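PDB 3CIN: Myo-inositol-1-phosphate synthase-related protein from Thermotoga maritima MSB8, which binds nicotinamide-adenine-dinucleotide in a Rossmann-type domain and belongs to the wider family of proteins related to myo-inositol-1-phosphate synthase. Local coordinates for residues A[21-26]-A[81-86]; A[155-160]-A[203-208]; A[252-257]-A[298-303]. All blocks are in the same frame, centred on the assembly; numbering follows the deposited sequence.

Contact 1 (A[21-26]-A[81-86]); sequences QGYVAS and QYWNDV. With NAD (nicotinamide-adenine-dinucleotide), chain F.
Where strand 14-19 turns into helix 23-36, at the dinucleotide-binding turn of a Rossmann-type domain, Gly22 and Tyr23 meet the ring of Tyr82 from the end of helix 75-82. The two tyrosines make a T-shaped pair: Tyr82 CD1 stands over the centre of the Tyr23 ring, 3.6 Å from Tyr23 CG, planes at 58°. Tyr23 CA lies over the face of the Tyr82 ring, a CH-pi contact 4.1 Å from its centroid. With CG beside its backbone N (chi1 -64°), Tyr82 extends its ring across the helix start and brings OH into contact with Gly22 CA, at 3.5 Å; the hydroxyl has its hydrogen bond with Lys70. Gly22 and Ala25 fit the GxGxxA pattern. Gly22, at the N-cap, suits its place because a side chain would run into the diphosphate; its CA is 3.2 Å from NAD O5B. The first helix amides then grip the diphosphate: Tyr23 N donates to NAD O1A at 3.0 Å and Val24 N to NAD O2N at 2.8 Å, both nearly straight. Small, polar Ser26 can lie close against the Tyr82 ring, its OG 3.3 Å from Tyr82 CD2. That OG donates to Gly22 O at 2.7 Å and accepts from Gln21 NE2, while Ser26 N reaches that carbonyl from its opposite face. Gln21 OE1 is hydrogen-bonded to Ser63, helping fix the amide's rotation. A water links Tyr23 OH to Tyr82 O.

Contact 2 (A[155-160]-A[203-208]); sequences EDLLKA and PAFVEL
Leu157 holds CG anti to its backbone N (chi1 172°), which sends both methyls out from helix 154-162, and Phe205 keeps CG beside its own N (chi1 -77°), which turns one face of the phenyl ring to them. The two side chains cross at about a right angle. Leu157 CD2 rests over the middle of the ring, 3.7 Å from the Phe205 centroid and close to its normal, a CH-pi contact, while Leu157 CD1 reaches the rim at Phe205 CZ, 3.5 Å away. A branched leucine suits the place because its two methyls can touch the centre and the rim of one ring together. Leu157 CD2 also touches Leu208 CD2 at 4.0 Å and, one turn earlier, the CB of Ala204, whose small side chain permits the approach. At the margin Leu158 CD2 touches Leu208 CD1 at 4.3 Å. No hydrogen bond crosses this apolar seam, and helix 171-186 covers it further, with Ala176 on Phe205 and Ala180 on Leu208. The axes of segments 155-160 and 203-208 approach to 9.7 Å at 86°, nearly perpendicular. Helix 203-211 is the connection between the adjacent parallel strands 189-193 and 214-217, the beta-alpha-beta crossover typical of Rossmann-type domains.

Contact 3 (A[252-257]-A[298-303]); sequences GGNMDF and LGDKKF. With NAD (nicotinamide-adenine-dinucleotide), chain F.
Asn254 and Asp300 join side chain to side chain across this contact. Asn254, with chi1 at -70° setting CG beside its backbone N, brings its amide to the carboxylate. Asn254 ND2 donates to Asp300 OD1 at 2.9 Å, almost straight at 171°, and the acceptor lies close to the amide plane. The oxygen offers its anti lone pair, turned away from OD2, and the two flat groups meet nearly coplanar. Asp300 starts off pointing away from the loop; with chi1 at -167°, CG opposite the backbone N, the carboxylate comes back to the amide. Its OD1 is also hydrogen-bonded to Ser329 OG, at the start of helix 328-348, which helps to position the carboxylate. The backbone adds one bond, Gly253 N to Gly299 O at 2.9 Å. Strands 242-252 and 301-311 are antiparallel neighbours in the mixed sheet, and here the first strand ends beside the start of the second. A type II' turn from Leu298 to Lys301 leads into the latter, with Gly299 at the position whose positive phi favours glycine. Gly253 suits its place because a side chain here would point into the backbone at Gly299 N. Leu298 lays CD1 against Gly252 CA at 3.9 Å. Lys302 is extended beyond CG, and its aliphatic CE arrives obliquely at Phe257 CZ, 3.9 Å away; the edge of that phenylalanine ring faces Gly252 C. Between Asn254 and Phe257 the loop enters a 3-10 turn that presents two residues to the ligand. Met255 bends at its thioether to bring CE to 3.7 Å from NAD O2A, and Asp256 OD2, which Thr145 also hydrogen-bonds, accepts a weak bond of 3.3 Å from NAD O2D.

From the N terminus the three contacts follow in series, none nested in or crossing another. Contact 1 closes a loop of 54 residues containing strand 58-65, and sets the first helix of the Rossmann-type domain against the end of helix 75-82. Contact 2 closes the next, 42 residues long, packing helix 154-162 against helix 203-211 on the opposite side of the chain's centre, its centre 34 Å from those of the other two. Contact 3 closes 40 residues of the mixed-sheet region, joining the end of strand 242-252 to the start of strand 301-311. Contacts 1 and 3 touch, Tyr23 packing on Asp300 and Asn254, and both reach NAD, which lies where the Rossmann-type and mixed sheets' loops converge.

Contact 1 (A[21-26]-A[81-86])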
# COMPACT_ATOMS: atom_id res chain seq x y z
N GLN A 21 -19.44 -2.64 29.30
CA GLN A 21 -19.53 -1.20 28.93
C GLN A 21 -18.16 -0.60 28.58
O GLN A 21 -17.60 0.20 29.33
CB GLN A 21 -20.24 -0.38 30.02
CG GLN A 21 -20.64 1.02 29.52
CD GLN A 21 -21.63 0.97 28.39
OE1 GLN A 21 -22.61 0.25 28.45
NE2 GLN A 21 -21.35 1.71 27.31
N GLY A 22 -17.61 -1.05 27.45
CA GLY A 22 -16.32 -0.57 26.98
C GLY A 22 -16.45 0.28 25.70
O GLY A 22 -17.41 1.04 25.52
N TYR A 23 -15.47 0.17 24.83
CA TYR A 23 -15.41 1.02 23.65
C TYR A 23 -16.55 0.78 22.70
O TYR A 23 -17.22 1.74 22.31
CB TYR A 23 -14.09 0.81 22.90
CG TYR A 23 -13.42 2.10 22.54
CD1 TYR A 23 -14.10 3.09 21.85
CD2 TYR A 23 -12.08 2.31 22.86
CE1 TYR A 23 -13.45 4.30 21.49
CE2 TYR A 23 -11.46 3.49 22.54
CZ TYR A 23 -12.13 4.47 21.83
OH TYR A 23 -11.48 5.66 21.49
N VAL A 24 -16.79 -0.47 22.32
CA VAL A 24 -17.93 -0.77 21.40
C VAL A 24 -19.24 -0.31 21.97
O VAL A 24 -20.03 0.42 21.32
CB VAL A 24 -17.99 -2.25 20.99
CG1 VAL A 24 -19.24 -2.57 20.22
CG2 VAL A 24 -16.74 -2.61 20.13
N ALA A 25 -19.50 -0.74 23.19
CA ALA A 25 -20.72 -0.39 23.85
C ALA A 25 -20.94 1.11 23.97
O ALA A 25 -22.08 1.62 23.83
CB ALA A 25 -20.79 -1.05 25.23
N SER A 26 -19.88 1.83 24.34
CA SER A 26 -19.98 3.22 24.56
C SER A 26 -20.14 3.98 23.22
O SER A 26 -20.79 4.99 23.17
CB SER A 26 -18.78 3.70 25.35
OG SER A 26 -18.76 3.13 26.64
N GLN A 81 -15.99 8.99 28.97
CA GLN A 81 -14.59 8.62 28.98
C GLN A 81 -14.15 8.21 27.59
O GLN A 81 -13.00 8.35 27.27
CB GLN A 81 -14.31 7.47 29.95
CG GLN A 81 -14.52 7.84 31.42
CD GLN A 81 -14.61 6.61 32.33
OE1 GLN A 81 -14.07 5.54 32.03
NE2 GLN A 81 -15.32 6.77 33.47
N TYR A 82 -15.06 7.67 26.77
CA TYR A 82 -14.71 7.26 25.40
C TYR A 82 -14.99 8.35 24.36
O TYR A 82 -14.22 8.52 23.39
CB TYR A 82 -15.46 5.96 25.01
CG TYR A 82 -15.05 4.80 25.86
CD1 TYR A 82 -13.98 4.00 25.51
CD2 TYR A 82 -15.75 4.47 27.02
CE1 TYR A 82 -13.58 2.95 26.30
CE2 TYR A 82 -15.36 3.39 27.81
CZ TYR A 82 -14.26 2.63 27.43
OH TYR A 82 -13.82 1.53 28.17
N TRP A 83 -16.08 9.10 24.58
CA TRP A 83 -16.53 10.17 23.68
C TRP A 83 -16.85 11.40 24.47
O TRP A 83 -17.92 11.55 25.06
CB TRP A 83 -17.78 9.69 22.92
CG TRP A 83 -17.48 8.55 22.08
CD1 TRP A 83 -17.74 7.25 22.36
CD2 TRP A 83 -16.81 8.58 20.83
NE1 TRP A 83 -17.30 6.46 21.34
CE2 TRP A 83 -16.72 7.24 20.39
CE3 TRP A 83 -16.30 9.60 20.02
CZ2 TRP A 83 -16.15 6.89 19.19
CZ3 TRP A 83 -15.72 9.24 18.80
CH2 TRP A 83 -15.65 7.89 18.41
N ASN A 84 -15.86 12.29 24.52
CA ASN A 84 -15.88 13.44 25.41
C ASN A 84 -17.01 14.42 25.12
O ASN A 84 -17.34 15.25 25.96
CB ASN A 84 -14.53 14.15 25.31
CG ASN A 84 -14.39 15.26 26.30
OD1 ASN A 84 -14.39 16.43 25.93
ND2 ASN A 84 -14.30 14.91 27.57
N ASP A 85 -17.57 14.33 23.91
CA ASP A 85 -18.66 15.23 23.48
C ASP A 85 -20.03 14.88 24.11
O ASP A 85 -20.96 15.70 24.14
CB ASP A 85 -18.70 15.37 21.94
CG ASP A 85 -18.75 14.02 21.18
OD1 ASP A 85 -18.19 13.01 21.64
OD2 ASP A 85 -19.34 14.00 20.08
N VAL A 86 -20.12 13.69 24.68
CA VAL A 86 -21.36 13.26 25.32
C VAL A 86 -21.45 13.78 26.75
O VAL A 86 -20.71 13.32 27.61
CB VAL A 86 -21.41 11.73 25.34
CG1 VAL A 86 -22.69 11.27 26.04
CG2 VAL A 86 -21.33 11.21 23.94
PA NAD F . -13.27 -3.11 25.63
O1A NAD F . -13.12 -1.63 25.38
O2A NAD F . -12.16 -3.64 26.48
O5B NAD F . -14.60 -3.26 26.44
C5B NAD F . -14.93 -4.50 27.07
C4B NAD F . -15.75 -4.17 28.30
O4B NAD F . -16.29 -5.37 28.83
C3B NAD F . -14.98 -3.49 29.43
O3B NAD F . -15.71 -2.41 29.99
C2B NAD F . -14.81 -4.60 30.46
O2B NAD F . -14.55 -4.11 31.75
C1B NAD F . -16.11 -5.34 30.27
N9A NAD F . -16.12 -6.73 30.75
C8A NAD F . -15.07 -7.62 30.60
N7A NAD F . -15.52 -8.85 31.04
C5A NAD F . -16.82 -8.69 31.46
C6A NAD F . -17.72 -9.56 32.08
N6A NAD F . -17.45 -10.88 32.30
N1A NAD F . -18.99 -9.07 32.34
C2A NAD F . -19.30 -7.75 32.07
N3A NAD F . -18.40 -6.86 31.54
C4A NAD F . -17.18 -7.35 31.25
O3 NAD F . -13.40 -3.90 24.27
PN NAD F . -14.18 -3.42 22.99
O1N NAD F . -13.18 -2.89 22.02
O2N NAD F . -15.41 -2.67 23.37
O5D NAD F . -14.62 -4.82 22.37
C5D NAD F . -15.67 -5.55 22.95
C4D NAD F . -15.75 -6.96 22.37
O4D NAD F . -16.16 -6.86 21.03
C3D NAD F . -14.47 -7.77 22.40
O3D NAD F . -14.78 -9.16 22.67
C2D NAD F . -14.00 -7.66 20.96
O2D NAD F . -13.22 -8.79 20.56
C1D NAD F . -15.34 -7.68 20.25
N1N NAD F . -15.26 -7.15 18.89
C2N NAD F . -14.87 -5.89 18.69
C3N NAD F . -14.87 -5.47 17.33
C7N NAD F . -14.69 -4.04 17.09
O7N NAD F . -14.43 -3.27 18.19
N7N NAD F . -14.80 -3.55 15.84
C4N NAD F . -15.23 -6.29 16.29
C5N NAD F . -15.61 -7.58 16.53
C6N NAD F . -15.64 -7.99 17.87
O HOH W 1 -13.12 7.91 20.85

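Contact 2 (A[155-160]-A[203-208])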
# COMPACT_ATOMS: atom_id res chain seq x y z
N GLU A 155 -26.22 -30.95 27.56
CA GLU A 155 -26.08 -31.61 28.87
C GLU A 155 -24.80 -31.17 29.57
O GLU A 155 -24.77 -30.94 30.78
CB GLU A 155 -26.13 -33.15 28.71
CG GLU A 155 -25.94 -33.90 30.01
CD GLU A 155 -26.08 -35.39 29.89
OE1 GLU A 155 -26.19 -35.93 28.76
OE2 GLU A 155 -26.09 -36.03 30.97
N ASP A 156 -23.73 -31.00 28.80
CA ASP A 156 -22.46 -30.56 29.38
C ASP A 156 -22.49 -29.10 29.86
O ASP A 156 -21.90 -28.75 30.90
CB ASP A 156 -21.34 -30.75 28.35
CG ASP A 156 -20.98 -32.21 28.11
OD1 ASP A 156 -21.19 -33.08 29.01
OD2 ASP A 156 -20.43 -32.47 27.01
N LEU A 157 -23.21 -28.24 29.14
CA LEU A 157 -23.43 -26.85 29.58
C LEU A 157 -24.22 -26.88 30.88
O LEU A 157 -23.86 -26.21 31.83
CB LEU A 157 -24.19 -26.11 28.51
CG LEU A 157 -24.68 -24.73 28.85
CD1 LEU A 157 -23.54 -23.76 29.27
CD2 LEU A 157 -25.52 -24.22 27.66
N LEU A 158 -25.28 -27.67 30.93
CA LEU A 158 -26.13 -27.70 32.13
C LEU A 158 -25.35 -28.19 33.34
O LEU A 158 -25.45 -27.62 34.42
CB LEU A 158 -27.34 -28.59 31.95
CG LEU A 158 -28.35 -28.25 30.85
CD1 LEU A 158 -29.61 -29.12 30.91
CD2 LEU A 158 -28.69 -26.81 30.86
N LYS A 159 -24.54 -29.22 33.13
CA LYS A 159 -23.73 -29.75 34.22
C LYS A 159 -22.69 -28.76 34.72
O LYS A 159 -22.45 -28.64 35.94
CB LYS A 159 -23.08 -31.06 33.79
CG LYS A 159 -24.06 -32.23 33.88
CD LYS A 159 -23.47 -33.53 33.49
CE LYS A 159 -24.53 -34.63 33.62
NZ LYS A 159 -23.96 -36.00 33.47
N ALA A 160 -22.09 -28.01 33.79
CA ALA A 160 -21.11 -26.95 34.13
C ALA A 160 -21.71 -25.90 35.04
O ALA A 160 -21.12 -25.54 36.09
CB ALA A 160 -20.50 -26.33 32.85
N PRO A 203 -24.03 -25.74 19.22
CA PRO A 203 -25.35 -26.35 19.25
C PRO A 203 -25.96 -26.48 20.64
O PRO A 203 -27.21 -26.50 20.78
CB PRO A 203 -25.11 -27.71 18.64
CG PRO A 203 -23.99 -27.48 17.70
CD PRO A 203 -23.08 -26.53 18.43
N ALA A 204 -25.14 -26.53 21.70
CA ALA A 204 -25.70 -26.57 23.06
C ALA A 204 -26.54 -25.34 23.32
O ALA A 204 -27.63 -25.44 23.92
CB ALA A 204 -24.61 -26.65 24.06
N PHE A 205 -26.06 -24.18 22.90
CA PHE A 205 -26.74 -22.93 23.16
C PHE A 205 -27.90 -22.72 22.18
O PHE A 205 -28.93 -22.11 22.53
CB PHE A 205 -25.77 -21.75 23.16
CG PHE A 205 -24.96 -21.64 24.41
CD1 PHE A 205 -25.45 -20.96 25.51
CD2 PHE A 205 -23.66 -22.18 24.50
CE1 PHE A 205 -24.66 -20.81 26.60
CE2 PHE A 205 -22.89 -21.99 25.61
CZ PHE A 205 -23.41 -21.38 26.66
N VAL A 206 -27.75 -23.18 20.94
CA VAL A 206 -28.83 -23.03 19.95
C VAL A 206 -30.04 -23.86 20.43
O VAL A 206 -31.18 -23.37 20.41
CB VAL A 206 -28.42 -23.42 18.52
CG1 VAL A 206 -29.58 -23.31 17.56
CG2 VAL A 206 -27.26 -22.51 18.08
N GLU A 207 -29.79 -25.06 20.91
CA GLU A 207 -30.87 -25.89 21.46
C GLU A 207 -31.50 -25.30 22.73
O GLU A 207 -32.72 -25.28 22.87
CB GLU A 207 -30.39 -27.29 21.80
CG GLU A 207 -31.53 -28.19 22.26
CD GLU A 207 -31.11 -29.65 22.34
OE1 GLU A 207 -29.88 -29.93 22.40
OE2 GLU A 207 -32.01 -30.52 22.31
N LEU A 208 -30.67 -24.86 23.67
CA LEU A 208 -31.17 -24.22 24.87
C LEU A 208 -32.02 -23.02 24.47
O LEU A 208 -33.09 -22.80 25.03
CB LEU A 208 -29.99 -23.77 25.74
CG LEU A 208 -30.30 -23.15 27.11
CD1 LEU A 208 -30.74 -24.15 28.11
CD2 LEU A 208 -29.10 -22.33 27.71

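Contact 3 (A[252-257]-A[298-303])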
# COMPACT_ATOMS: atom_id res chain seq x y z
N GLY A 252 -3.80 -2.69 16.51
CA GLY A 252 -4.48 -1.53 17.06
C GLY A 252 -4.11 -1.34 18.52
O GLY A 252 -3.29 -2.08 19.05
N GLY A 253 -4.72 -0.34 19.14
CA GLY A 253 -4.33 0.14 20.45
C GLY A 253 -5.33 -0.07 21.56
O GLY A 253 -5.18 0.54 22.65
N ASN A 254 -6.32 -0.91 21.32
CA ASN A 254 -7.32 -1.25 22.34
C ASN A 254 -6.82 -2.33 23.32
O ASN A 254 -6.18 -3.34 22.95
CB ASN A 254 -8.62 -1.65 21.63
CG ASN A 254 -9.35 -0.44 20.95
OD1 ASN A 254 -9.11 0.74 21.29
ND2 ASN A 254 -10.25 -0.75 19.98
N MET A 255 -7.09 -2.08 24.60
CA MET A 255 -6.63 -2.93 25.69
C MET A 255 -7.11 -4.39 25.49
O MET A 255 -6.41 -5.35 25.86
CB MET A 255 -7.19 -2.32 26.99
CG MET A 255 -6.94 -3.03 28.32
SD MET A 255 -8.03 -2.40 29.66
CE MET A 255 -9.64 -3.00 29.05
N ASP A 256 -8.26 -4.54 24.86
CA ASP A 256 -8.85 -5.86 24.63
C ASP A 256 -7.93 -6.80 23.88
O ASP A 256 -8.05 -8.02 23.99
CB ASP A 256 -10.12 -5.73 23.83
CG ASP A 256 -10.84 -7.11 23.59
OD1 ASP A 256 -11.39 -7.68 24.51
OD2 ASP A 256 -10.84 -7.64 22.48
N PHE A 257 -7.07 -6.23 23.05
CA PHE A 257 -6.08 -7.05 22.31
C PHE A 257 -5.02 -7.75 23.17
O PHE A 257 -4.30 -8.64 22.67
CB PHE A 257 -5.40 -6.24 21.22
CG PHE A 257 -6.39 -5.55 20.26
CD1 PHE A 257 -7.59 -6.16 19.88
CD2 PHE A 257 -6.08 -4.30 19.73
CE1 PHE A 257 -8.48 -5.50 19.05
CE2 PHE A 257 -6.98 -3.66 18.89
CZ PHE A 257 -8.15 -4.23 18.58
N LEU A 298 -2.18 3.71 18.28
CA LEU A 298 -3.15 3.59 17.21
C LEU A 298 -4.54 3.79 17.78
O LEU A 298 -5.46 4.08 17.02
CB LEU A 298 -3.08 2.23 16.51
CG LEU A 298 -1.78 2.05 15.71
CD1 LEU A 298 -1.75 0.62 15.23
CD2 LEU A 298 -1.69 2.96 14.47
N GLY A 299 -4.70 3.60 19.09
CA GLY A 299 -6.02 3.67 19.71
C GLY A 299 -7.05 2.82 19.01
O GLY A 299 -6.82 1.65 18.59
N ASP A 300 -8.25 3.41 18.84
CA ASP A 300 -9.36 2.70 18.29
C ASP A 300 -9.31 2.56 16.76
O ASP A 300 -10.14 1.87 16.17
CB ASP A 300 -10.69 3.35 18.74
CG ASP A 300 -11.89 2.46 18.47
OD1 ASP A 300 -11.91 1.26 18.82
OD2 ASP A 300 -12.82 3.00 17.86
N LYS A 301 -8.25 3.06 16.14
CA LYS A 301 -8.17 3.03 14.67
C LYS A 301 -7.09 2.04 14.18
O LYS A 301 -5.93 2.42 14.12
CB LYS A 301 -7.93 4.42 14.12
CG LYS A 301 -8.31 4.62 12.61
CD LYS A 301 -8.17 6.12 12.15
CE LYS A 301 -8.67 6.28 10.68
NZ LYS A 301 -8.41 7.62 10.08
N LYS A 302 -7.55 0.86 13.80
CA LYS A 302 -6.69 -0.26 13.39
C LYS A 302 -5.92 0.07 12.16
O LYS A 302 -6.41 0.83 11.33
CB LYS A 302 -7.53 -1.51 13.08
CG LYS A 302 -8.07 -2.23 14.22
CD LYS A 302 -8.50 -3.59 13.70
CE LYS A 302 -9.01 -4.48 14.78
NZ LYS A 302 -9.94 -5.47 14.17
N PHE A 303 -4.69 -0.45 12.05
CA PHE A 303 -3.99 -0.49 10.78
C PHE A 303 -4.16 -1.92 10.29
O PHE A 303 -3.96 -2.86 11.04
CB PHE A 303 -2.52 -0.17 10.91
CG PHE A 303 -1.75 -0.44 9.66
CD1 PHE A 303 -1.95 0.32 8.50
CD2 PHE A 303 -0.79 -1.46 9.62
CE1 PHE A 303 -1.22 0.06 7.34
CE2 PHE A 303 -0.03 -1.71 8.46
CZ PHE A 303 -0.28 -0.96 7.30
PA NAD F . -13.27 -3.11 25.63
O1A NAD F . -13.12 -1.63 25.38
O2A NAD F . -12.16 -3.64 26.48
O5B NAD F . -14.60 -3.26 26.44
C5B NAD F . -14.93 -4.50 27.07
C4B NAD F . -15.75 -4.17 28.30
O4B NAD F . -16.29 -5.37 28.83
C3B NAD F . -14.98 -3.49 29.43
O3B NAD F . -15.71 -2.41 29.99
C2B NAD F . -14.81 -4.60 30.46
O2B NAD F . -14.55 -4.11 31.75
C1B NAD F . -16.11 -5.34 30.27
N9A NAD F . -16.12 -6.73 30.75
C8A NAD F . -15.07 -7.62 30.60
N7A NAD F . -15.52 -8.85 31.04
C5A NAD F . -16.82 -8.69 31.46
C6A NAD F . -17.72 -9.56 32.08
N6A NAD F . -17.45 -10.88 32.30
N1A NAD F . -18.99 -9.07 32.34
C2A NAD F . -19.30 -7.75 32.07
N3A NAD F . -18.40 -6.86 31.54
C4A NAD F . -17.18 -7.35 31.25
O3 NAD F . -13.40 -3.90 24.27
PN NAD F . -14.18 -3.42 22.99
O1N NAD F . -13.18 -2.89 22.02
O2N NAD F . -15.41 -2.67 23.37
O5D NAD F . -14.62 -4.82 22.37
C5D NAD F . -15.67 -5.55 22.95
C4D NAD F . -15.75 -6.96 22.37
O4D NAD F . -16.16 -6.86 21.03
C3D NAD F . -14.47 -7.77 22.40
O3D NAD F . -14.78 -9.16 22.67
C2D NAD F . -14.00 -7.66 20.96
O2D NAD F . -13.22 -8.79 20.56
C1D NAD F . -15.34 -7.68 20.25
N1N NAD F . -15.26 -7.15 18.89
C2N NAD F . -14.87 -5.89 18.69
C3N NAD F . -14.87 -5.47 17.33
C7N NAD F . -14.69 -4.04 17.09
O7N NAD F . -14.43 -3.27 18.19
N7N NAD F . -14.80 -3.55 15.84
C4N NAD F . -15.23 -6.29 16.29
C5N NAD F . -15.61 -7.58 16.53
C6N NAD F . -15.64 -7.99 17.87